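Phosphate-specific transport system accessory protein PhoU homolog (Pseudomonas aeruginosa, PDB 4Q25) negatively regulates the Pho regulon and probably takes part in controlling phosphate uptake, as a cytoplasmic all-helical homodimer. Local coordinates at residues Ala17-Glu20 with Asp21-Ser24; Arg56-Asp59 with Asp60-Gln64; Arg75-Arg79 with Arg80-Ala84; Ser85-Arg88 with Leu89-Ile93; Glu213-Ile216 with Tyr217-Gly221. All blocks are in the same frame, centred on the assembly; numbering follows the deposited sequence.

How the interactions relate
Following the chain, the five contacts are local and come in series; none nests within or crosses another. Interaction 1 spans a turn near the start of helix 15-45. Interaction 2 closes the turn from helix 49-56 into helix 59-78, and lies apart from the rest, its centre about 22 Å from that of interaction 1. Interaction 3 ends helix 59-78 and leads round to helix 84-120, where interaction 4 follows. Interaction 5 ends helix 188-220. Glu18 and Arg79 join interactions 1 and 3 by a salt bridge, apolar side chains bind interaction 4 to both, and Arg88 and Ser92 tie it to interaction 5. Interactions 3, 4 and 5 also touch the second subunit.

Interaction 1: residues Ala17-Glu20 with Asp21-Ser24; sequences AELE and DVRS
Glu20 and Arg23 form a salt bridge between residues three apart on the outward side of helix 15-45, near its start. The two side chains run alongside each other in the same direction. Glu20 OE2 meets Arg23 NE at 3.2 Å, but the N-H angle is only 124°, making this a weak hydrogen bond, and the carboxylate and guanidinium planes are turned 41° apart. Glu20 bends at chi2 (-79°), curling its carboxylate round to NE. The far end of the guanidinium has a stronger partner, for Arg23 NH1 donates to Ala149 O. Beneath this pair runs the helix backbone, with Asp21 N reaching Ala17 O at 2.9 Å and Ser24 N reaching Glu20 O at 2.9 Å. The inward side is apolar: Leu19 CD1 lies 4.2 Å from Val22 CG1, and Val22 CG1 also sits 3.3 Å from Leu19 O. Branched Val22 and Leu19 suit this side because they fill the seam facing helices 59-78 and 84-120, while Glu20 and Asp21 stand on the exposed side. With one oblique bond joining the charges, the salt bridge probably adds only modestly to a turn already held by its backbone.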
loop_
_atom_site.group_PDB
_atom_site.type_symbol
_atom_site.label_atom_id
_atom_site.label_comp_id
_atom_site.label_asym_id
_atom_site.label_seq_id
_atom_site.Cartn_x
_atom_site.Cartn_y
_atom_site.Cartn_z
ATOM N N ALA A 17 30.873 1.889 9.145
ATOM C CA ALA A 17 30.921 0.574 8.534
ATOM C C ALA A 17 29.515 0.005 8.612
ATOM O O ALA A 17 28.917 -0.305 7.596
ATOM C CB ALA A 17 31.902 -0.345 9.244
ATOM N N GLU A 18 28.978 -0.097 9.823
ATOM C CA GLU A 18 27.676 -0.703 10.010
ATOM C C GLU A 18 26.589 0.065 9.243
ATOM O O GLU A 18 25.574 -0.508 8.857
ATOM C CB GLU A 18 27.348 -0.893 11.504
ATOM C CG GLU A 18 27.259 0.369 12.347
ATOM C CD GLU A 18 27.140 0.063 13.838
ATOM O OE1 GLU A 18 28.013 -0.688 14.359
ATOM O OE2 GLU A 18 26.184 0.579 14.481
ATOM N N LEU A 19 26.793 1.339 9.050
ATOM C CA LEU A 19 25.998 2.139 8.168
ATOM C C LEU A 19 26.072 1.797 6.685
ATOM O O LEU A 19 25.111 1.938 5.974
ATOM C CB LEU A 19 26.355 3.579 8.393
ATOM C CG LEU A 19 25.677 4.589 7.509
ATOM C CD1 LEU A 19 24.183 4.548 7.763
ATOM C CD2 LEU A 19 26.250 5.962 7.776
ATOM N N GLU A 20 27.235 1.436 6.191
ATOM C CA GLU A 20 27.353 1.004 4.810
ATOM C C GLU A 20 26.732 -0.379 4.674
ATOM O O GLU A 20 26.135 -0.662 3.665
ATOM C CB GLU A 20 28.814 0.981 4.318
ATOM C CG GLU A 20 29.490 2.350 4.249
ATOM C CD GLU A 20 29.114 3.182 3.030
ATOM O OE1 GLU A 20 30.044 3.668 2.339
ATOM O OE2 GLU A 20 27.904 3.373 2.770
ATOM N N ASP A 21 26.898 -1.228 5.681
ATOM C CA ASP A 21 26.287 -2.554 5.701
ATOM C C ASP A 21 24.759 -2.546 5.559
ATOM O O ASP A 21 24.197 -3.393 4.875
ATOM C CB ASP A 21 26.640 -3.281 6.991
ATOM C CG ASP A 21 27.943 -4.009 6.891
ATOM O OD1 ASP A 21 28.890 -3.440 6.305
ATOM O OD2 ASP A 21 28.004 -5.159 7.370
ATOM N N VAL A 22 24.101 -1.605 6.221
ATOM C CA VAL A 22 22.656 -1.480 6.135
ATOM C C VAL A 22 22.254 -0.807 4.816
ATOM O O VAL A 22 21.176 -1.037 4.293
ATOM C CB VAL A 22 22.046 -0.728 7.354
ATOM C CG1 VAL A 22 22.364 0.750 7.315
ATOM C CG2 VAL A 22 20.539 -0.912 7.394
ATOM N N ARG A 23 23.120 0.022 4.278
ATOM C CA ARG A 23 22.871 0.598 2.970
ATOM C C ARG A 23 22.914 -0.521 1.929
ATOM O O ARG A 23 22.065 -0.586 1.061
ATOM C CB ARG A 23 23.903 1.662 2.640
ATOM C CG ARG A 23 23.350 2.848 1.892
ATOM C CD ARG A 23 24.418 3.922 1.697
ATOM N NE ARG A 23 25.419 3.428 0.758
ATOM C CZ ARG A 23 25.502 3.765 -0.524
ATOM N NH1 ARG A 23 24.661 4.660 -1.060
ATOM N NH2 ARG A 23 26.457 3.221 -1.272
ATOM N N SER A 24 23.885 -1.420 2.048
ATOM C CA SER A 24 24.084 -2.461 1.055
ATOM C C SER A 24 23.022 -3.550 1.193
ATOM O O SER A 24 22.701 -4.236 0.225
ATOM C CB SER A 24 25.489 -3.074 1.158
ATOM O OG SER A 24 25.504 -4.198 2.028
#

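Interaction 2: residues Arg56-Asp59 with Asp60-Gln64; sequences REID and DQINQ
A type I beta turn from Arg56 to Asp59 leads straight into helix 59-78, and Ile58 and Asp59 supply the carbonyls that Ile62 and Asn63 grip in the first turn. Asp59 N closes the turn on Arg56 O at 3.0 Å. Ile62 N then donates to Ile58 O at 3.1 Å with an N-H angle of 159°, and Asn63 N donates to Asp59 O, also at 3.1 Å. The isoleucines pack one turn apart, crossing obliquely: Ile58 CG2 touches Ile62 CD1 at 3.8 Å. The Ile62 branch ending in CD1 stands anti to its carbonyl carbon (chi1 -62°), which turns it back over Ile58. Two beta-branched residues thus make a small apolar contact at the joint. The side-chain amide of Asn63 is held from outside the turn, its ND2 bonding to Glu101 OE2. Asp60, on the exposed side, suits the start of a helix, where an acidic group would probably be stabilised by the helix dipole. Among the neighbouring helices, Ile58 and Ile62 lean on Gln36 of helix 15-45, and Asp59 faces Asp105 and Ser108 of helix 84-120.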
loop_
_atom_site.group_PDB
_atom_site.type_symbol
_atom_site.label_atom_id
_atom_site.label_comp_id
_atom_site.label_asym_id
_atom_site.label_seq_id
_atom_site.Cartn_x
_atom_site.Cartn_y
_atom_site.Cartn_z
ATOM N N ARG A 56 5.935 -15.653 -6.070
ATOM C CA ARG A 56 5.267 -15.620 -4.799
ATOM C C ARG A 56 6.120 -16.196 -3.692
ATOM O O ARG A 56 6.141 -15.705 -2.618
ATOM C CB ARG A 56 3.918 -16.306 -4.875
ATOM C CG ARG A 56 3.382 -16.367 -6.272
ATOM C CD ARG A 56 1.946 -15.957 -6.388
ATOM N NE ARG A 56 1.226 -16.160 -5.151
ATOM C CZ ARG A 56 0.412 -17.171 -4.907
ATOM N NH1 ARG A 56 0.214 -18.096 -5.821
ATOM N NH2 ARG A 56 -0.203 -17.249 -3.740
ATOM N N GLU A 57 6.824 -17.254 -3.977
ATOM C CA GLU A 57 7.678 -17.908 -3.003
ATOM C C GLU A 57 8.912 -17.092 -2.572
ATOM O O GLU A 57 9.605 -17.469 -1.639
ATOM C CB GLU A 57 8.128 -19.269 -3.547
ATOM C CG GLU A 57 6.974 -20.256 -3.620
ATOM C CD GLU A 57 7.319 -21.494 -4.393
ATOM O OE1 GLU A 57 8.453 -21.560 -4.931
ATOM O OE2 GLU A 57 6.439 -22.385 -4.462
ATOM N N ILE A 58 9.206 -16.005 -3.265
ATOM C CA ILE A 58 10.319 -15.146 -2.893
ATOM C C ILE A 58 9.797 -14.139 -1.861
ATOM O O ILE A 58 10.555 -13.585 -1.056
ATOM C CB ILE A 58 10.892 -14.435 -4.142
ATOM C CG1 ILE A 58 11.663 -15.430 -5.020
ATOM C CG2 ILE A 58 11.817 -13.286 -3.764
ATOM C CD1 ILE A 58 11.715 -15.051 -6.493
ATOM N N ASP A 59 8.485 -13.928 -1.874
ATOM C CA ASP A 59 7.909 -12.810 -1.158
ATOM C C ASP A 59 8.141 -12.950 0.345
ATOM O O ASP A 59 8.256 -11.958 1.057
ATOM C CB ASP A 59 6.425 -12.586 -1.538
ATOM C CG ASP A 59 6.023 -11.098 -1.470
ATOM O OD1 ASP A 59 6.882 -10.189 -1.776
ATOM O OD2 ASP A 59 4.856 -10.831 -1.076
ATOM N N ASP A 60 8.294 -14.179 0.817
ATOM C CA ASP A 60 8.622 -14.410 2.210
ATOM C C ASP A 60 10.015 -13.925 2.566
ATOM O O ASP A 60 10.215 -13.295 3.593
ATOM C CB ASP A 60 8.478 -15.884 2.540
ATOM C CG ASP A 60 7.061 -16.380 2.326
ATOM O OD1 ASP A 60 6.258 -16.342 3.295
ATOM O OD2 ASP A 60 6.747 -16.766 1.169
ATOM N N GLN A 61 10.985 -14.240 1.726
ATOM C CA GLN A 61 12.364 -13.810 1.929
ATOM C C GLN A 61 12.458 -12.291 1.973
ATOM O O GLN A 61 13.218 -11.722 2.740
ATOM C CB GLN A 61 13.222 -14.327 0.781
ATOM C CG GLN A 61 14.694 -14.017 0.920
ATOM C CD GLN A 61 15.516 -14.536 -0.230
ATOM O OE1 GLN A 61 15.035 -15.287 -1.085
ATOM N NE2 GLN A 61 16.767 -14.131 -0.265
ATOM N N ILE A 62 11.667 -11.646 1.126
ATOM C CA ILE A 62 11.602 -10.196 1.059
ATOM C C ILE A 62 11.044 -9.589 2.345
ATOM O O ILE A 62 11.587 -8.607 2.840
ATOM C CB ILE A 62 10.814 -9.763 -0.186
ATOM C CG1 ILE A 62 11.585 -10.273 -1.404
ATOM C CG2 ILE A 62 10.603 -8.247 -0.245
ATOM C CD1 ILE A 62 11.160 -9.683 -2.713
ATOM N N ASN A 63 9.992 -10.182 2.890
ATOM C CA ASN A 63 9.439 -9.743 4.155
ATOM C C ASN A 63 10.449 -9.921 5.298
ATOM O O ASN A 63 10.544 -9.081 6.189
ATOM C CB ASN A 63 8.134 -10.501 4.478
ATOM C CG ASN A 63 6.970 -10.067 3.604
ATOM O OD1 ASN A 63 6.433 -10.856 2.835
ATOM N ND2 ASN A 63 6.583 -8.807 3.710
ATOM N N GLN A 64 11.196 -11.016 5.264
ATOM C CA GLN A 64 12.191 -11.274 6.289
ATOM C C GLN A 64 13.413 -10.360 6.097
ATOM O O GLN A 64 14.048 -9.966 7.076
ATOM C CB GLN A 64 12.578 -12.769 6.311
ATOM C CG GLN A 64 13.370 -13.229 7.535
ATOM C CD GLN A 64 12.728 -12.835 8.864
ATOM O OE1 GLN A 64 11.574 -13.171 9.139
ATOM N NE2 GLN A 64 13.479 -12.109 9.693
#

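Interaction 3: residues Arg75-Arg79 with Arg80-Ala84; sequences RILAR and RQPAA
An inverse gamma turn centred on Arg79 ends helix 59-78, bringing Arg80 N back onto Ala78 O at 2.8 Å. The bond is bent, with an N-H angle of 142°, and the donor stands above the carbonyl plane, as expected for so tight a turn. Just before it, Arg79 N still makes a helical bond to Arg75 O at 3.2 Å. Arg80 then takes a positive phi of 84°, which presses its CB to 3.0 Å from Arg79 O; its chain runs out extended into an exposed position, where a long charged residue fits well. Arg79, also exposed and extended as far as NE, ends there in a salt bridge with Glu18 OE2. This reversal starts the connection between two helices of the bundle, helix 59-78 and helix 84-120, and Ala83 occupies the N-cap position of the second. Across the bend, Leu77 CD2 meets Pro82 CG at 3.9 Å, the two side chains crossing at about a right angle. Proline suits this place: its ring offers an apolar surface, and its fixed phi stiffens the extended link. Leu77 also packs on Ile90 of helix 84-120 and on Leu87 of the second subunit. Arg80 lies against Gln81 of the second subunit.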
loop_
_atom_site.group_PDB
_atom_site.type_symbol
_atom_site.label_atom_id
_atom_site.label_comp_id
_atom_site.label_asym_id
_atom_site.label_seq_id
_atom_site.Cartn_x
_atom_site.Cartn_y
_atom_site.Cartn_z
ATOM N N ARG A 75 19.390 -0.982 15.898
ATOM C CA ARG A 75 20.622 -1.124 16.615
ATOM C C ARG A 75 21.551 0.038 16.361
ATOM O O ARG A 75 22.135 0.622 17.283
ATOM C CB ARG A 75 21.253 -2.442 16.260
ATOM C CG ARG A 75 20.275 -3.583 16.369
ATOM C CD ARG A 75 20.936 -4.940 16.369
ATOM N NE ARG A 75 21.863 -5.099 15.267
ATOM C CZ ARG A 75 21.606 -5.782 14.163
ATOM N NH1 ARG A 75 20.452 -6.377 14.007
ATOM N NH2 ARG A 75 22.519 -5.870 13.225
ATOM N N ILE A 76 21.619 0.443 15.115
ATOM C CA ILE A 76 22.482 1.513 14.785
ATOM C C ILE A 76 22.047 2.742 15.514
ATOM O O ILE A 76 22.856 3.440 16.043
ATOM C CB ILE A 76 22.434 1.847 13.288
ATOM C CG1 ILE A 76 23.252 0.879 12.484
ATOM C CG2 ILE A 76 23.010 3.216 13.014
ATOM C CD1 ILE A 76 23.117 1.102 11.004
ATOM N N LEU A 77 20.768 3.029 15.529
ATOM C CA LEU A 77 20.302 4.240 16.164
ATOM C C LEU A 77 20.528 4.206 17.662
ATOM O O LEU A 77 20.804 5.198 18.276
ATOM C CB LEU A 77 18.851 4.509 15.843
ATOM C CG LEU A 77 18.526 5.148 14.506
ATOM C CD1 LEU A 77 17.068 5.465 14.400
ATOM C CD2 LEU A 77 19.329 6.395 14.232
ATOM N N ALA A 78 20.368 3.036 18.235
ATOM C CA ALA A 78 20.465 2.851 19.643
ATOM C C ALA A 78 21.824 3.273 20.064
ATOM O O ALA A 78 21.962 3.885 21.088
ATOM C CB ALA A 78 20.226 1.418 20.012
ATOM N N ARG A 79 22.859 3.041 19.280
ATOM C CA ARG A 79 24.195 3.499 19.656
ATOM C C ARG A 79 24.405 4.964 19.336
ATOM O O ARG A 79 25.068 5.317 18.396
ATOM C CB ARG A 79 25.271 2.726 18.927
ATOM C CG ARG A 79 25.019 1.247 18.827
ATOM C CD ARG A 79 26.033 0.660 17.885
ATOM N NE ARG A 79 25.597 -0.611 17.341
ATOM C CZ ARG A 79 25.744 -1.764 17.966
ATOM N NH1 ARG A 79 26.309 -1.793 19.158
ATOM N NH2 ARG A 79 25.321 -2.882 17.410
ATOM N N ARG A 80 23.801 5.801 20.156
ATOM C CA ARG A 80 24.287 7.125 20.470
ATOM C C ARG A 80 23.749 7.946 19.321
ATOM O O ARG A 80 23.515 7.414 18.267
ATOM C CB ARG A 80 25.832 7.159 20.592
ATOM C CG ARG A 80 26.424 6.379 21.784
ATOM C CD ARG A 80 27.947 6.450 21.935
ATOM N NE ARG A 80 28.441 5.628 23.047
ATOM C CZ ARG A 80 29.721 5.407 23.344
ATOM N NH1 ARG A 80 30.700 5.941 22.635
ATOM N NH2 ARG A 80 30.025 4.649 24.381
ATOM N N GLN A 81 23.567 9.231 19.501
ATOM C CA GLN A 81 22.847 9.969 18.504
ATOM C C GLN A 81 23.636 10.178 17.224
ATOM O O GLN A 81 24.793 10.520 17.250
ATOM C CB GLN A 81 22.309 11.274 19.086
ATOM C CG GLN A 81 23.261 12.431 19.126
ATOM C CD GLN A 81 22.905 13.418 20.216
ATOM O OE1 GLN A 81 23.515 13.427 21.272
ATOM N NE2 GLN A 81 21.918 14.257 19.960
ATOM N N PRO A 82 22.966 9.974 16.097
ATOM C CA PRO A 82 23.498 10.199 14.771
ATOM C C PRO A 82 23.481 11.672 14.458
ATOM O O PRO A 82 22.645 12.395 14.932
ATOM C CB PRO A 82 22.424 9.569 13.930
ATOM C CG PRO A 82 21.224 9.790 14.790
ATOM C CD PRO A 82 21.700 9.600 16.204
ATOM N N ALA A 83 24.390 12.095 13.615
ATOM C CA ALA A 83 24.407 13.441 13.105
ATOM C C ALA A 83 23.260 13.575 12.156
ATOM O O ALA A 83 22.697 12.619 11.766
ATOM C CB ALA A 83 25.694 13.676 12.366
ATOM N N ALA A 84 22.936 14.782 11.761
ATOM C CA ALA A 84 21.742 15.065 10.998
ATOM C C ALA A 84 21.652 14.344 9.676
ATOM O O ALA A 84 20.598 13.909 9.296
ATOM C CB ALA A 84 21.653 16.556 10.753
#

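Interaction 4: residues Ser85-Arg88 with Leu89-Ile93; sequences SDLR and LIISI
Leu87 and Ile91, one turn apart on helix 84-120, make the tight part of this contact, and Ser85 with Asp86 its looser, more exposed beginning. Ile91 CD1 sits against the leucine fork: it is 3.7 Å from Leu87 CG, 4.0 Å from Leu87 CD1 and slightly farther from the other methyl. The two chains meet at a slant. Leu87 CG lies anti to the backbone N (chi1 175°), whereas Ile91 CG1 lies anti to the carbonyl carbon and turns back along the helix, passing 3.3 Å from Leu87 O. Both apolar residues continue the interface between subunits, Leu87 against Ala78 and Ile91 against Val74 of the second subunit. Round the helix, Leu89 and Ile90 are buried against helices 15-45 and 59-78, where branched aliphatic chains fill the gaps between helices.

On the exposed side, Ser85 OG makes a weak bond to Asp86 OD1, at 3.3 Å. Arg88 and Ser92 form a separate, polar seam to helix 188-220. Arg88 bends at chi3 (-52°), and Ser85 CA lies 3.6 Å above one face of the guanidinium, displaced toward its rim, while NH2 reaches Leu218 O. The Ser92 hydroxyl has both Arg88 O, at 3.1 Å, and Leu214 O within hydrogen-bonding distance, and the single proton is not settled between them. Its small size suits a residue buried against Tyr217 and Leu218. The chemistry implies a division of labour: aliphatic branches seal the core and the dimer face, while Arg88 satisfies the Leu218 carbonyl and Ser92 probably shares its hydroxyl between Arg88 O and Leu214 O.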
loop_
_atom_site.group_PDB
_atom_site.type_symbol
_atom_site.label_atom_id
_atom_site.label_comp_id
_atom_site.label_asym_id
_atom_site.label_seq_id
_atom_site.Cartn_x
_atom_site.Cartn_y
_atom_site.Cartn_z
ATOM N N SER A 85 22.752 14.257 8.962
ATOM C CA SER A 85 22.777 13.597 7.680
ATOM C C SER A 85 22.623 12.096 7.825
ATOM O O SER A 85 21.969 11.464 7.040
ATOM C CB SER A 85 23.974 14.030 6.841
ATOM O OG SER A 85 25.121 13.292 7.141
ATOM N N ASP A 86 23.248 11.526 8.832
ATOM C CA ASP A 86 23.086 10.120 9.106
ATOM C C ASP A 86 21.682 9.802 9.520
ATOM O O ASP A 86 21.141 8.777 9.204
ATOM C CB ASP A 86 24.079 9.677 10.145
ATOM C CG ASP A 86 25.459 9.884 9.684
ATOM O OD1 ASP A 86 25.581 10.325 8.549
ATOM O OD2 ASP A 86 26.411 9.632 10.420
ATOM N N LEU A 87 21.091 10.680 10.279
ATOM C CA LEU A 87 19.767 10.414 10.685
ATOM C C LEU A 87 18.911 10.393 9.447
ATOM O O LEU A 87 18.062 9.575 9.305
ATOM C CB LEU A 87 19.296 11.448 11.673
ATOM C CG LEU A 87 17.850 11.241 12.028
ATOM C CD1 LEU A 87 17.725 10.049 12.944
ATOM C CD2 LEU A 87 17.290 12.480 12.660
ATOM N N ARG A 88 19.160 11.286 8.525
ATOM C CA ARG A 88 18.355 11.301 7.335
ATOM C C ARG A 88 18.494 9.966 6.598
ATOM O O ARG A 88 17.560 9.460 6.044
ATOM C CB ARG A 88 18.733 12.484 6.462
ATOM C CG ARG A 88 18.378 13.825 7.063
ATOM C CD ARG A 88 18.153 14.884 6.013
ATOM N NE ARG A 88 19.256 14.977 5.084
ATOM C CZ ARG A 88 20.353 15.654 5.326
ATOM N NH1 ARG A 88 20.487 16.265 6.473
ATOM N NH2 ARG A 88 21.320 15.695 4.448
ATOM N N LEU A 89 19.678 9.402 6.615
ATOM C CA LEU A 89 19.944 8.149 5.915
ATOM C C LEU A 89 19.217 6.944 6.520
ATOM O O LEU A 89 18.593 6.181 5.801
ATOM C CB LEU A 89 21.441 7.857 5.853
ATOM C CG LEU A 89 21.849 6.557 5.147
ATOM C CD1 LEU A 89 21.609 6.616 3.639
ATOM C CD2 LEU A 89 23.302 6.251 5.432
ATOM N N ILE A 90 19.340 6.760 7.828
ATOM C CA ILE A 90 18.604 5.716 8.540
ATOM C C ILE A 90 17.094 5.859 8.308
ATOM O O ILE A 90 16.390 4.879 8.082
ATOM C CB ILE A 90 18.848 5.791 10.052
ATOM C CG1 ILE A 90 20.320 5.559 10.376
ATOM C CG2 ILE A 90 17.972 4.790 10.807
ATOM C CD1 ILE A 90 20.780 4.150 10.107
ATOM N N ILE A 91 16.599 7.083 8.378
ATOM C CA ILE A 91 15.190 7.328 8.157
ATOM C C ILE A 91 14.777 6.992 6.726
ATOM O O ILE A 91 13.692 6.480 6.511
ATOM C CB ILE A 91 14.823 8.780 8.501
ATOM C CG1 ILE A 91 14.888 8.960 10.032
ATOM C CG2 ILE A 91 13.440 9.156 7.964
ATOM C CD1 ILE A 91 14.542 10.358 10.518
ATOM N N SER A 92 15.625 7.315 5.762
ATOM C CA SER A 92 15.359 7.019 4.366
ATOM C C SER A 92 15.383 5.521 4.150
ATOM O O SER A 92 14.641 4.998 3.334
ATOM C CB SER A 92 16.396 7.688 3.458
ATOM O OG SER A 92 16.100 9.070 3.366
ATOM N N ILE A 93 16.235 4.827 4.889
ATOM C CA ILE A 93 16.302 3.385 4.752
ATOM C C ILE A 93 15.044 2.722 5.319
ATOM O O ILE A 93 14.411 1.892 4.653
ATOM C CB ILE A 93 17.546 2.820 5.407
ATOM C CG1 ILE A 93 18.761 3.147 4.547
ATOM C CG2 ILE A 93 17.426 1.314 5.573
ATOM C CD1 ILE A 93 20.103 2.834 5.181
#

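Interaction 5: residues Glu213-Ile216 with Tyr217-Gly221; sequences ELVI and YLVRG
Four successive backbone bonds carry the end of helix 188-220, from Tyr217 N to Glu213 O at 3.1 Å, nearly straight at 174°, through to Arg220 N on Ile216 O at 2.7 Å, more bent. After them the helix closes on a weak bond from Gly221 N to Tyr217 O. Side chains add little direct contact along this turn. Val215 CG1 is 4.4 Å from Val219 CG2, a light touch, and Val219 CG2 also sits 3.4 Å from Val215 O. Tyr217 points its ring out along the helix flank with CG anti to the backbone N (chi1 154°); Leu214 O lies at the ring's edge, in its plane, 3.8 Å from Tyr217 CD2. The turn belongs to the last helix of the bundle, and Gly221 is the first residue to leave it, at a phi of 93°. Glycine suits this C-terminal position because it has no CB to crowd the carbonyl O of Arg220. Arg220 itself is exposed, its long chain extended away from the helix, while Leu218 and Val219 bury apolar surface against Phe151 of a nearby loop. The tyrosine side chain packs on Arg88 and Ser92 of helix 84-120 and on Val74 of the second subunit, where a broad flat group can touch both.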
loop_
_atom_site.group_PDB
_atom_site.type_symbol
_atom_site.label_atom_id
_atom_site.label_comp_id
_atom_site.label_asym_id
_atom_site.label_seq_id
_atom_site.Cartn_x
_atom_site.Cartn_y
_atom_site.Cartn_z
ATOM N N GLU A 213 11.827 10.275 -3.685
ATOM C CA GLU A 213 11.569 11.453 -2.884
ATOM C C GLU A 213 12.316 11.378 -1.554
ATOM O O GLU A 213 12.747 12.405 -1.010
ATOM C CB GLU A 213 10.068 11.658 -2.695
ATOM C CG GLU A 213 9.421 12.304 -3.919
ATOM C CD GLU A 213 7.886 12.280 -3.931
ATOM O OE1 GLU A 213 7.220 11.528 -3.179
ATOM O OE2 GLU A 213 7.318 13.030 -4.740
ATOM N N LEU A 214 12.516 10.162 -1.059
ATOM C CA LEU A 214 13.300 9.960 0.151
ATOM C C LEU A 214 14.771 10.265 -0.112
ATOM O O LEU A 214 15.473 10.747 0.775
ATOM C CB LEU A 214 13.143 8.535 0.682
ATOM C CG LEU A 214 11.759 8.205 1.242
ATOM C CD1 LEU A 214 11.556 6.710 1.419
ATOM C CD2 LEU A 214 11.533 8.891 2.568
ATOM N N VAL A 215 15.231 9.970 -1.324
ATOM C CA VAL A 215 16.615 10.245 -1.716
ATOM C C VAL A 215 16.833 11.755 -1.848
ATOM O O VAL A 215 17.911 12.267 -1.569
ATOM C CB VAL A 215 17.005 9.512 -3.023
ATOM C CG1 VAL A 215 18.408 9.911 -3.488
ATOM C CG2 VAL A 215 16.957 7.998 -2.812
ATOM N N ILE A 216 15.793 12.457 -2.257
ATOM C CA ILE A 216 15.845 13.902 -2.348
ATOM C C ILE A 216 16.025 14.474 -0.943
ATOM O O ILE A 216 16.961 15.243 -0.682
ATOM C CB ILE A 216 14.565 14.447 -3.012
ATOM C CG1 ILE A 216 14.643 14.214 -4.525
ATOM C CG2 ILE A 216 14.391 15.921 -2.719
ATOM C CD1 ILE A 216 13.341 14.433 -5.258
ATOM N N TYR A 217 15.119 14.082 -0.050
ATOM C CA TYR A 217 15.152 14.493 1.349
ATOM C C TYR A 217 16.503 14.177 1.961
ATOM O O TYR A 217 17.089 15.013 2.619
ATOM C CB TYR A 217 13.992 13.829 2.128
ATOM C CG TYR A 217 14.219 13.639 3.605
ATOM C CD1 TYR A 217 13.890 14.638 4.521
ATOM C CD2 TYR A 217 14.759 12.451 4.092
ATOM C CE1 TYR A 217 14.098 14.456 5.880
ATOM C CE2 TYR A 217 14.970 12.259 5.446
ATOM C CZ TYR A 217 14.639 13.257 6.334
ATOM O OH TYR A 217 14.866 13.056 7.675
ATOM N N LEU A 218 16.994 12.976 1.718
ATOM C CA LEU A 218 18.318 12.565 2.153
ATOM C C LEU A 218 19.394 13.548 1.687
ATOM O O LEU A 218 20.227 13.991 2.494
ATOM C CB LEU A 218 18.626 11.170 1.611
ATOM C CG LEU A 218 19.804 10.334 2.114
ATOM C CD1 LEU A 218 19.859 9.031 1.332
ATOM C CD2 LEU A 218 21.146 11.037 1.989
ATOM N N VAL A 219 19.381 13.890 0.396
ATOM C CA VAL A 219 20.467 14.671 -0.190
ATOM C C VAL A 219 20.271 16.165 0.065
ATOM O O VAL A 219 21.079 16.767 0.750
ATOM C CB VAL A 219 20.663 14.354 -1.691
ATOM C CG1 VAL A 219 21.619 15.341 -2.353
ATOM C CG2 VAL A 219 21.194 12.935 -1.862
ATOM N N ARG A 220 19.191 16.745 -0.464
ATOM C CA ARG A 220 18.900 18.174 -0.281
ATOM C C ARG A 220 18.724 18.548 1.187
ATOM O O ARG A 220 18.810 19.719 1.552
ATOM C CB ARG A 220 17.654 18.603 -1.061
ATOM C CG ARG A 220 17.923 19.273 -2.409
ATOM C CD ARG A 220 16.760 20.188 -2.815
ATOM N NE ARG A 220 16.914 20.789 -4.151
ATOM C CZ ARG A 220 16.066 21.662 -4.704
ATOM N NH1 ARG A 220 14.980 22.072 -4.047
ATOM N NH2 ARG A 220 16.307 22.135 -5.924
ATOM N N GLY A 221 18.473 17.560 2.032
ATOM C CA GLY A 221 18.245 17.814 3.441
ATOM C C GLY A 221 16.765 17.979 3.726
ATOM O O GLY A 221 16.326 17.787 4.863
#